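Local coordinates for malonyl CoA-acyl carrier protein transacylase (Synechocystis sp. PCC 6803 substr. Kazusa, PDB 4RR5), which transfers the malonyl group from malonyl-CoA to the holo acyl carrier protein, supplying malonyl-ACP for fatty acid biosynthesis, at residues 212-217 against 223-228; 93-96 against 100-103; 86-91 against 235-240. All coordinates share one frame; numbering follows the deposited sequence.

Contact 1 (212-217 against 223-228); sequences TVPVLS and PTQNGD
The side-chain amide of Q225 lies flat over the V213-P214 peptide, the two planes nearly parallel, with Q225 CD 3.6 Å from V213 C. On that same amide face the proline ring reaches the oxygen, P214 CD being 3.4 Å from Q225 OE1, while the main chain at T212 runs beneath NE2. The amide nitrogen itself is held by A211 O, which fixes the rotation of the group. Beyond CG the Q225 chain is extended and lies alongside P214, both pointing the same way.

All this sits at the open end of a small antiparallel beta pairing, two short strands joined by a five-residue connection. V215 and T224 form its hydrogen-bonded pair: V215 N donates to T224 O over 2.9 Å, nearly straight at 161°, and T224 N returns a longer bond to V215 O at 3.2 Å. Backbone hydrogen bonds of P214 and L216 with V84 join strand 215-217 to strand 83-86, which leads to S88.

The pyrrolidine rings of P214 and P223 meet at their CB atoms, 4.0 Å apart. P223 also packs against L216, whose first torsion (chi1 -70°) sets CG and CD1 against the P223 ring, CD1 4.1 Å from P223 CG. The side chains of V215 and T224 share one side of the pair and pack on L230 of helix 227-235. L216 and P223 touch helix 244-254 instead.

Past T224 the chain turns into that first helix. T224 OG1, anti to its own nitrogen, accepts from N226 N over 3.2 Å and so forms an ST turn. N226 then takes the N-cap position of helix 227-235, where its OD1 accepts from R229 N and also receives a weak hydrogen bond from D228 N, 3.2 Å long and bent to 124°.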
ATOM      1  N   THR A 212     -15.976   8.213  -6.074  1.00 35.08           N
ATOM      2  CA  THR A 212     -17.260   7.585  -6.321  1.00 31.01           C
ATOM      3  C   THR A 212     -17.650   6.614  -5.199  1.00 33.16           C
ATOM      4  O   THR A 212     -18.793   6.162  -5.134  1.00 32.36           O
ATOM      5  CB  THR A 212     -17.210   6.855  -7.650  1.00 26.57           C
ATOM      6  OG1 THR A 212     -16.297   5.770  -7.529  1.00 30.62           O
ATOM      7  CG2 THR A 212     -16.663   7.771  -8.703  1.00 23.38           C
ATOM      8  N   VAL A 213     -16.687   6.279  -4.337  1.00 34.78           N
ATOM      9  CA  VAL A 213     -16.953   5.550  -3.091  1.00 29.17           C
ATOM     10  C   VAL A 213     -16.041   6.091  -1.974  1.00 35.94           C
ATOM     11  O   VAL A 213     -15.072   6.815  -2.240  1.00 33.26           O
ATOM     12  CB  VAL A 213     -16.749   4.022  -3.245  1.00 32.63           C
ATOM     13  CG1 VAL A 213     -17.782   3.431  -4.166  1.00 37.92           C
ATOM     14  CG2 VAL A 213     -15.378   3.714  -3.753  1.00 31.53           C
ATOM     15  N   PRO A 214     -16.363   5.774  -0.713  1.00 39.64           N
ATOM     16  CA  PRO A 214     -15.491   6.255   0.364  1.00 34.11           C
ATOM     17  C   PRO A 214     -14.087   5.666   0.307  1.00 36.69           C
ATOM     18  O   PRO A 214     -13.935   4.448   0.183  1.00 36.67           O
ATOM     19  CB  PRO A 214     -16.212   5.793   1.639  1.00 36.63           C
ATOM     20  CG  PRO A 214     -17.636   5.704   1.245  1.00 41.71           C
ATOM     21  CD  PRO A 214     -17.631   5.234  -0.191  1.00 40.56           C
ATOM     22  N   VAL A 215     -13.084   6.539   0.391  1.00 34.15           N
ATOM     23  CA  VAL A 215     -11.689   6.147   0.542  1.00 29.99           C
ATOM     24  C   VAL A 215     -11.262   6.316   1.991  1.00 29.72           C
ATOM     25  O   VAL A 215     -11.472   7.386   2.570  1.00 30.81           O
ATOM     26  CB  VAL A 215     -10.770   7.006  -0.356  1.00 33.21           C
ATOM     27  CG1 VAL A 215      -9.339   6.438  -0.400  1.00 20.24           C
ATOM     28  CG2 VAL A 215     -11.372   7.148  -1.750  1.00 27.42           C
ATOM     29  N   LEU A 216     -10.669   5.281   2.583  1.00 26.08           N
ATOM     30  CA  LEU A 216     -10.068   5.426   3.914  1.00 27.41           C
ATOM     31  C   LEU A 216      -8.548   5.556   3.804  1.00 25.66           C
ATOM     32  O   LEU A 216      -7.848   4.575   3.574  1.00 22.32           O
ATOM     33  CB  LEU A 216     -10.433   4.252   4.832  1.00 23.50           C
ATOM     34  CG  LEU A 216     -11.889   4.149   5.310  1.00 24.67           C
ATOM     35  CD1 LEU A 216     -12.878   3.858   4.177  1.00 22.97           C
ATOM     36  CD2 LEU A 216     -12.011   3.100   6.400  1.00 29.21           C
ATOM     37  N   SER A 217      -8.040   6.769   3.993  1.00 23.95           N
ATOM     38  CA  SER A 217      -6.626   7.028   3.764  1.00 24.58           C
ATOM     39  C   SER A 217      -5.677   6.681   4.927  1.00 28.85           C
ATOM     40  O   SER A 217      -6.053   6.739   6.100  1.00 27.43           O
ATOM     41  CB  SER A 217      -6.460   8.482   3.382  1.00 21.50           C
ATOM     42  OG  SER A 217      -7.375   8.785   2.347  1.00 22.82           O
ATOM     43  N   PRO A 223     -13.578   7.565   6.690  1.00 30.39           N
ATOM     44  CA  PRO A 223     -14.109   7.556   5.324  1.00 30.36           C
ATOM     45  C   PRO A 223     -14.340   8.957   4.804  1.00 29.03           C
ATOM     46  O   PRO A 223     -14.925   9.751   5.528  1.00 33.41           O
ATOM     47  CB  PRO A 223     -15.443   6.811   5.469  1.00 32.01           C
ATOM     48  CG  PRO A 223     -15.299   6.002   6.715  1.00 31.09           C
ATOM     49  CD  PRO A 223     -14.412   6.792   7.624  1.00 27.57           C
ATOM     50  N   THR A 224     -13.876   9.258   3.597  1.00 29.65           N
ATOM     51  CA  THR A 224     -14.275  10.489   2.918  1.00 30.78           C
ATOM     52  C   THR A 224     -14.227  10.336   1.406  1.00 31.34           C
ATOM     53  O   THR A 224     -13.662   9.385   0.894  1.00 34.36           O
ATOM     54  CB  THR A 224     -13.406  11.694   3.291  1.00 31.61           C
ATOM     55  OG1 THR A 224     -13.818  12.816   2.495  1.00 37.62           O
ATOM     56  CG2 THR A 224     -11.952  11.419   3.012  1.00 27.87           C
ATOM     57  N   GLN A 225     -14.823  11.282   0.693  1.00 34.30           N
ATOM     58  CA  GLN A 225     -14.845  11.222  -0.760  1.00 31.49           C
ATOM     59  C   GLN A 225     -14.455  12.527  -1.401  1.00 31.61           C
ATOM     60  O   GLN A 225     -14.425  12.630  -2.626  1.00 32.78           O
ATOM     61  CB  GLN A 225     -16.220  10.820  -1.251  1.00 29.88           C
ATOM     62  CG  GLN A 225     -16.620   9.462  -0.787  1.00 35.57           C
ATOM     63  CD  GLN A 225     -17.942   9.040  -1.355  1.00 37.52           C
ATOM     64  OE1 GLN A 225     -18.740   8.400  -0.674  1.00 41.41           O
ATOM     65  NE2 GLN A 225     -18.184   9.388  -2.615  1.00 35.33           N
ATOM     66  N   ASN A 226     -14.167  13.528  -0.574  1.00 32.67           N
ATOM     67  CA  ASN A 226     -13.732  14.823  -1.080  1.00 35.20           C
ATOM     68  C   ASN A 226     -12.332  14.757  -1.718  1.00 37.55           C
ATOM     69  O   ASN A 226     -11.358  14.315  -1.088  1.00 32.50           O
ATOM     70  CB  ASN A 226     -13.763  15.866   0.043  1.00 34.61           C
ATOM     71  CG  ASN A 226     -13.327  17.231  -0.430  1.00 34.87           C
ATOM     72  OD1 ASN A 226     -12.217  17.688  -0.136  1.00 33.96           O
ATOM     73  ND2 ASN A 226     -14.195  17.892  -1.187  1.00 39.35           N
ATOM     74  N   GLY A 227     -12.247  15.190  -2.974  1.00 36.98           N
ATOM     75  CA  GLY A 227     -11.017  15.100  -3.733  1.00 32.96           C
ATOM     76  C   GLY A 227      -9.870  15.829  -3.071  1.00 35.40           C
ATOM     77  O   GLY A 227      -8.724  15.382  -3.101  1.00 39.36           O
ATOM     78  N   ASP A 228     -10.174  16.954  -2.447  1.00 40.26           N
ATOM     79  CA  ASP A 228      -9.118  17.808  -1.920  1.00 40.80           C
ATOM     80  C   ASP A 228      -8.631  17.343  -0.550  1.00 32.90           C
ATOM     81  O   ASP A 228      -7.452  17.482  -0.219  1.00 29.51           O
ATOM     82  CB  ASP A 228      -9.602  19.255  -1.866  1.00 38.23           C
ATOM     83  CG  ASP A 228      -9.613  19.901  -3.230  1.00 39.38           C
ATOM     84  OD1 ASP A 228      -8.704  19.607  -4.038  1.00 38.01           O
ATOM     85  OD2 ASP A 228     -10.550  20.675  -3.505  1.00 44.71           O
TER

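Contact 2 (93-96 against 100-103); sequences SALY and VFDF
One backbone hydrogen bond joins L95 to V100 directly: V100 N donates to L95 O over 3.1 Å at 156°. It reaches back five residues rather than four, and it turns the chain back on the C-terminal end of helix 90-97. A bound water makes a second polar link. It donates to both Y96 O, at 3.0 Å, and F101 O, at 2.6 Å, and so serves a carbonyl at the end of the helix and one in the loop together.

Apolar packing does the rest. L95 meets V100 through its methyl CD2, 3.9 Å from V100 CG2. Its CB lies 3.5 Å from F101 CZ, at the far end of the phenyl ring, while CD1 lies near CE2 of the same ring. F101 can reach back like this because its CG stands between the backbone N and the carbonyl carbon (chi1 43°), which turns the ring back to L95 CB and the backbone N of Y96, where CE1 also touches Y96 CB.

The CD1-CE1 side of the Y96 ring abuts the chain on its way to the next helix. D102 C is at the ring's edge, 3.7 Å from Y96 CD1. Further on, Y96 CE1 packs on F103 CB at 3.7 Å, and the backbone nitrogen of F103 approaches the ring obliquely.

The whole corner is a helix-loop-helix junction. D102, whose OD1 bonds to T105 OG1, holds the N-cap position of helix 103-119. Helix 56-76 receives the phenol of Y96 at D72 and packs on both Y96 and F103, K30 of helix 25-38 touches both side chains, and F208 meets F101 edge-to-face. Finally, L230 of helix 227-235 lies against L95 and V100.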
ATOM      1  N   SER A  93      -3.635   2.834  -5.855  1.00 16.09           N
ATOM      2  CA  SER A  93      -4.530   1.907  -6.516  1.00 17.74           C
ATOM      3  C   SER A  93      -5.964   2.146  -6.050  1.00 19.79           C
ATOM      4  O   SER A  93      -6.898   2.124  -6.856  1.00 16.28           O
ATOM      5  CB  SER A  93      -4.113   0.459  -6.248  1.00 18.18           C
ATOM      6  OG  SER A  93      -2.744   0.240  -6.562  1.00 19.40           O
ATOM      7  N   ALA A  94      -6.135   2.366  -4.750  1.00 20.26           N
ATOM      8  CA  ALA A  94      -7.459   2.640  -4.204  1.00 19.95           C
ATOM      9  C   ALA A  94      -8.034   3.930  -4.808  1.00 19.76           C
ATOM     10  O   ALA A  94      -9.191   3.978  -5.226  1.00 23.24           O
ATOM     11  CB  ALA A  94      -7.396   2.730  -2.686  1.00 21.57           C
ATOM     12  N   LEU A  95      -7.211   4.968  -4.869  1.00 20.35           N
ATOM     13  CA  LEU A  95      -7.616   6.244  -5.451  1.00 22.20           C
ATOM     14  C   LEU A  95      -8.028   6.119  -6.925  1.00 25.92           C
ATOM     15  O   LEU A  95      -8.997   6.745  -7.359  1.00 31.68           O
ATOM     16  CB  LEU A  95      -6.488   7.259  -5.306  1.00 20.17           C
ATOM     17  CG  LEU A  95      -6.244   7.716  -3.857  1.00 25.48           C
ATOM     18  CD1 LEU A  95      -5.040   8.656  -3.769  1.00 18.10           C
ATOM     19  CD2 LEU A  95      -7.515   8.376  -3.257  1.00 22.41           C
ATOM     20  N   TYR A  96      -7.303   5.308  -7.692  1.00 24.29           N
ATOM     21  CA  TYR A  96      -7.651   5.081  -9.087  1.00 25.08           C
ATOM     22  C   TYR A  96      -8.958   4.321  -9.162  1.00 21.37           C
ATOM     23  O   TYR A  96      -9.794   4.586 -10.018  1.00 22.47           O
ATOM     24  CB  TYR A  96      -6.557   4.300  -9.846  1.00 21.14           C
ATOM     25  CG  TYR A  96      -7.125   3.621 -11.078  1.00 21.91           C
ATOM     26  CD1 TYR A  96      -7.395   4.353 -12.235  1.00 24.24           C
ATOM     27  CD2 TYR A  96      -7.450   2.264 -11.069  1.00 17.88           C
ATOM     28  CE1 TYR A  96      -7.948   3.748 -13.354  1.00 21.40           C
ATOM     29  CE2 TYR A  96      -8.001   1.660 -12.182  1.00 19.06           C
ATOM     30  CZ  TYR A  96      -8.240   2.400 -13.325  1.00 18.89           C
ATOM     31  OH  TYR A  96      -8.786   1.790 -14.437  1.00 20.32           O
ATOM     32  N   VAL A 100     -10.596   9.056  -8.611  1.00 28.12           N
ATOM     33  CA  VAL A 100      -9.967  10.290  -8.168  1.00 27.07           C
ATOM     34  C   VAL A 100      -9.022  10.827  -9.233  1.00 28.18           C
ATOM     35  O   VAL A 100      -8.937  12.039  -9.457  1.00 30.51           O
ATOM     36  CB  VAL A 100      -9.231  10.058  -6.843  1.00 25.95           C
ATOM     37  CG1 VAL A 100      -8.400  11.256  -6.471  1.00 21.26           C
ATOM     38  CG2 VAL A 100     -10.243   9.723  -5.750  1.00 24.14           C
ATOM     39  N   PHE A 101      -8.306   9.913  -9.880  1.00 24.67           N
ATOM     40  CA  PHE A 101      -7.545  10.224 -11.086  1.00 27.70           C
ATOM     41  C   PHE A 101      -7.606   9.018 -11.994  1.00 31.38           C
ATOM     42  O   PHE A 101      -7.920   7.913 -11.533  1.00 25.79           O
ATOM     43  CB  PHE A 101      -6.089  10.585 -10.789  1.00 26.68           C
ATOM     44  CG  PHE A 101      -5.432   9.692  -9.779  1.00 29.50           C
ATOM     45  CD1 PHE A 101      -5.189   8.358 -10.059  1.00 27.87           C
ATOM     46  CD2 PHE A 101      -5.045  10.195  -8.543  1.00 28.44           C
ATOM     47  CE1 PHE A 101      -4.578   7.533  -9.119  1.00 27.87           C
ATOM     48  CE2 PHE A 101      -4.444   9.378  -7.598  1.00 30.88           C
ATOM     49  CZ  PHE A 101      -4.202   8.037  -7.892  1.00 26.81           C
ATOM     50  N   ASP A 102      -7.298   9.224 -13.274  1.00 29.12           N
ATOM     51  CA  ASP A 102      -7.326   8.128 -14.235  1.00 28.51           C
ATOM     52  C   ASP A 102      -6.085   7.244 -14.111  1.00 27.98           C
ATOM     53  O   ASP A 102      -5.123   7.576 -13.400  1.00 27.77           O
ATOM     54  CB  ASP A 102      -7.464   8.660 -15.669  1.00 27.42           C
ATOM     55  CG  ASP A 102      -6.409   9.705 -16.026  1.00 30.48           C
ATOM     56  OD1 ASP A 102      -5.288   9.667 -15.486  1.00 29.91           O
ATOM     57  OD2 ASP A 102      -6.703  10.577 -16.865  1.00 35.85           O
ATOM     58  N   PHE A 103      -6.119   6.123 -14.824  1.00 30.30           N
ATOM     59  CA  PHE A 103      -5.022   5.167 -14.817  1.00 25.07           C
ATOM     60  C   PHE A 103      -3.662   5.838 -15.039  1.00 29.01           C
ATOM     61  O   PHE A 103      -2.781   5.745 -14.183  1.00 29.16           O
ATOM     62  CB  PHE A 103      -5.263   4.084 -15.872  1.00 25.31           C
ATOM     63  CG  PHE A 103      -4.157   3.086 -15.954  1.00 26.98           C
ATOM     64  CD1 PHE A 103      -3.896   2.241 -14.881  1.00 25.67           C
ATOM     65  CD2 PHE A 103      -3.350   3.019 -17.077  1.00 25.39           C
ATOM     66  CE1 PHE A 103      -2.852   1.334 -14.928  1.00 23.31           C
ATOM     67  CE2 PHE A 103      -2.302   2.121 -17.139  1.00 26.83           C
ATOM     68  CZ  PHE A 103      -2.047   1.273 -16.064  1.00 27.71           C
TER
HETATM   69  O   HOH W   1     -10.069   6.599 -12.206  1.00 28.32           O

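Contact 3 (86-91 against 235-240); sequences GHSLGE and IQQMTG. With ACT (acetate ion), chain B.
Q237 reaches S88 by one hydrogen bond: its NE2 donates to S88 O over 2.9 Å at 147°. The approach is well off the C=O direction (106°) and tilted out of the carbonyl plane. E91 N, 3.0 Å from the same S88 O, arrives from the opposite face, so two donors grip this one oxygen. With CG anti to the backbone nitrogen, the extended Q237 chain carries its amide to S88 O. N218 OD1 also accepts from NE2, and R113 takes up OE1, which fixes the amide at both ends.

Packing is slight by comparison. Q237 NE2 lies 3.5 Å from E91 CB, the two side chains coming from opposite directions with carboxylate and amide planes 34° apart, and the E91 carboxylate turns its OE2 to N218 N.

Ligand contact falls to S88 OG, which donates to an acetate oxygen (ACT O) at 2.8 Å; the ion is probably from the crystallisation liquor, and R113 holds it too. By similarity S88 and its hydrogen-bonded partner H188 are the active-site residues; G240 O bonds H188 ND1, and the G86-S88-G90 spacing is consistent with a nucleophile elbow.

This turn, type II' from H87 to G90, joins strand 83-86, at the edge of the parallel sheet, to helix 90-97. Facing it, Q237 belongs to the loop between helix 227-235 and strand 242-243, which packs through M238 on helices 103-119 and 193-204.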
ATOM      1  N   GLY A  86      -5.938   1.318   0.694  1.00 22.46           N
ATOM      2  CA  GLY A  86      -4.746   0.691   0.160  1.00 18.53           C
ATOM      3  C   GLY A  86      -3.569   0.944   1.063  1.00 17.62           C
ATOM      4  O   GLY A  86      -3.475   1.993   1.682  1.00 20.73           O
ATOM      5  N   HIS A  87      -2.666  -0.017   1.145  1.00 18.93           N
ATOM      6  CA  HIS A  87      -1.560   0.093   2.078  1.00 21.13           C
ATOM      7  C   HIS A  87      -0.359   0.768   1.435  1.00 20.71           C
ATOM      8  O   HIS A  87       0.326   0.177   0.593  1.00 23.07           O
ATOM      9  CB  HIS A  87      -1.174  -1.287   2.623  1.00 20.12           C
ATOM     10  CG  HIS A  87      -0.333  -1.229   3.860  1.00 20.88           C
ATOM     11  ND1 HIS A  87       0.978  -0.794   3.851  1.00 20.41           N
ATOM     12  CD2 HIS A  87      -0.620  -1.540   5.147  1.00 21.00           C
ATOM     13  CE1 HIS A  87       1.461  -0.841   5.080  1.00 20.45           C
ATOM     14  NE2 HIS A  87       0.513  -1.294   5.886  1.00 18.78           N
ATOM     15  N   SER A  88      -0.109   2.004   1.862  1.00 20.53           N
ATOM     16  CA  SER A  88       0.949   2.858   1.324  1.00 23.26           C
ATOM     17  C   SER A  88       0.759   3.047  -0.183  1.00 23.50           C
ATOM     18  O   SER A  88      -0.121   3.806  -0.602  1.00 21.80           O
ATOM     19  CB  SER A  88       2.332   2.288   1.636  1.00 19.55           C
ATOM     20  OG  SER A  88       3.310   3.316   1.654  1.00 19.74           O
ATOM     21  N   LEU A  89       1.584   2.368  -0.984  1.00 24.09           N
ATOM     22  CA  LEU A  89       1.422   2.346  -2.441  1.00 21.43           C
ATOM     23  C   LEU A  89      -0.025   1.972  -2.817  1.00 23.69           C
ATOM     24  O   LEU A  89      -0.617   2.566  -3.734  1.00 22.35           O
ATOM     25  CB  LEU A  89       2.432   1.373  -3.072  1.00 19.67           C
ATOM     26  CG  LEU A  89       2.415   1.026  -4.577  1.00 20.16           C
ATOM     27  CD1 LEU A  89       1.298   0.016  -4.934  1.00 13.88           C
ATOM     28  CD2 LEU A  89       2.358   2.277  -5.481  1.00 17.53           C
ATOM     29  N   GLY A  90      -0.591   1.001  -2.098  1.00 19.30           N
ATOM     30  CA  GLY A  90      -1.969   0.595  -2.305  1.00 21.44           C
ATOM     31  C   GLY A  90      -2.975   1.735  -2.411  1.00 20.41           C
ATOM     32  O   GLY A  90      -3.953   1.641  -3.163  1.00 17.80           O
ATOM     33  N   GLU A  91      -2.736   2.809  -1.657  1.00 22.22           N
ATOM     34  CA  GLU A  91      -3.636   3.962  -1.626  1.00 19.77           C
ATOM     35  C   GLU A  91      -3.831   4.528  -3.028  1.00 19.96           C
ATOM     36  O   GLU A  91      -4.939   4.925  -3.389  1.00 21.32           O
ATOM     37  CB  GLU A  91      -3.094   5.050  -0.683  1.00 20.84           C
ATOM     38  CG  GLU A  91      -4.041   6.257  -0.440  1.00 21.01           C
ATOM     39  CD  GLU A  91      -3.919   6.793   0.990  1.00 24.58           C
ATOM     40  OE1 GLU A  91      -3.680   8.011   1.161  1.00 19.94           O
ATOM     41  OE2 GLU A  91      -4.038   5.982   1.945  1.00 21.57           O
ATOM     42  N   ILE A 235      -0.739  13.625   0.291  1.00 28.67           N
ATOM     43  CA  ILE A 235       0.453  14.456   0.440  1.00 27.86           C
ATOM     44  C   ILE A 235       1.124  14.233   1.788  1.00 26.20           C
ATOM     45  O   ILE A 235       2.352  14.250   1.891  1.00 25.93           O
ATOM     46  CB  ILE A 235       0.105  15.956   0.269  1.00 31.33           C
ATOM     47  CG1 ILE A 235      -0.075  16.276  -1.221  1.00 26.80           C
ATOM     48  CG2 ILE A 235       1.179  16.858   0.903  1.00 28.60           C
ATOM     49  CD1 ILE A 235      -0.527  17.671  -1.486  1.00 27.39           C
ATOM     50  N   GLN A 236       0.316  13.991   2.816  1.00 23.68           N
ATOM     51  CA  GLN A 236       0.833  13.719   4.150  1.00 24.44           C
ATOM     52  C   GLN A 236       1.349  12.279   4.339  1.00 26.55           C
ATOM     53  O   GLN A 236       2.020  11.971   5.325  1.00 25.63           O
ATOM     54  CB  GLN A 236      -0.249  14.024   5.179  1.00 23.05           C
ATOM     55  CG  GLN A 236      -0.492  15.513   5.343  1.00 29.26           C
ATOM     56  CD  GLN A 236      -1.777  15.825   6.082  1.00 33.49           C
ATOM     57  OE1 GLN A 236      -2.468  14.925   6.555  1.00 39.06           O
ATOM     58  NE2 GLN A 236      -2.103  17.107   6.188  1.00 36.09           N
ATOM     59  N   GLN A 237       1.060  11.404   3.381  1.00 27.40           N
ATOM     60  CA  GLN A 237       1.260   9.979   3.595  1.00 25.63           C
ATOM     61  C   GLN A 237       2.724   9.574   3.679  1.00 24.69           C
ATOM     62  O   GLN A 237       3.075   8.660   4.419  1.00 22.55           O
ATOM     63  CB  GLN A 237       0.585   9.186   2.484  1.00 25.27           C
ATOM     64  CG  GLN A 237       0.695   7.681   2.643  1.00 25.62           C
ATOM     65  CD  GLN A 237       0.588   6.982   1.323  1.00 22.88           C
ATOM     66  OE1 GLN A 237       1.261   7.367   0.358  1.00 24.98           O
ATOM     67  NE2 GLN A 237      -0.268   5.968   1.253  1.00 17.15           N
ATOM     68  N   MET A 238       3.581  10.248   2.923  1.00 20.81           N
ATOM     69  CA  MET A 238       4.922   9.735   2.778  1.00 24.27           C
ATOM     70  C   MET A 238       5.753   9.901   4.050  1.00 26.63           C
ATOM     71  O   MET A 238       6.652   9.092   4.313  1.00 31.34           O
ATOM     72  CB  MET A 238       5.626  10.397   1.598  1.00 29.42           C
ATOM     73  CG  MET A 238       6.956   9.726   1.283  1.00 30.50           C
ATOM     74  SD  MET A 238       7.872  10.508  -0.034  1.00 36.19           S
ATOM     75  CE  MET A 238       6.778  10.179  -1.416  1.00 27.79           C
ATOM     76  N   THR A 239       5.461  10.937   4.834  1.00 25.69           N
ATOM     77  CA  THR A 239       6.179  11.177   6.091  1.00 27.92           C
ATOM     78  C   THR A 239       5.418  10.652   7.304  1.00 28.64           C
ATOM     79  O   THR A 239       5.919  10.677   8.434  1.00 29.37           O
ATOM     80  CB  THR A 239       6.448  12.662   6.311  1.00 25.42           C
ATOM     81  OG1 THR A 239       5.219  13.387   6.160  1.00 25.70           O
ATOM     82  CG2 THR A 239       7.474  13.167   5.313  1.00 26.59           C
ATOM     83  N   GLY A 240       4.211  10.164   7.053  1.00 25.52           N
ATOM     84  CA  GLY A 240       3.308   9.799   8.113  1.00 22.05           C
ATOM     85  C   GLY A 240       3.096   8.319   8.193  1.00 24.57           C
ATOM     86  O   GLY A 240       3.483   7.575   7.294  1.00 26.33           O
TER
HETATM   87  C   ACT B 301       6.404   2.029   0.663  1.00 36.66           C
HETATM   88  O   ACT B 301       5.336   2.306   0.039  1.00 28.61           O
HETATM   89  OXT ACT B 301       7.371   1.595  -0.017  1.00 34.63           O
HETATM   90  CH3 ACT B 301       6.549   2.189   2.156  1.00 34.68           C

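From the N terminus, strand 83-86 leads into the turn at S88 and helix 90-97. Contact 2 closes first, a short loop at the far end of that helix, as helix 103-119 begins. Much later contact 1 closes a second short loop, running into the first turn of helix 227-235. The two follow one another in series, and both fall within the long excursion that contact 3 closes when 235-240 returns to the turn. Contact 1 touches both others: its V215 CG1 packs on L95 CD2 of contact 2 at 3.9 Å, and its S217 CA lies 3.3 Å from E91 OE2 of contact 3. Helix 90-97 is shared by contacts 2 and 3.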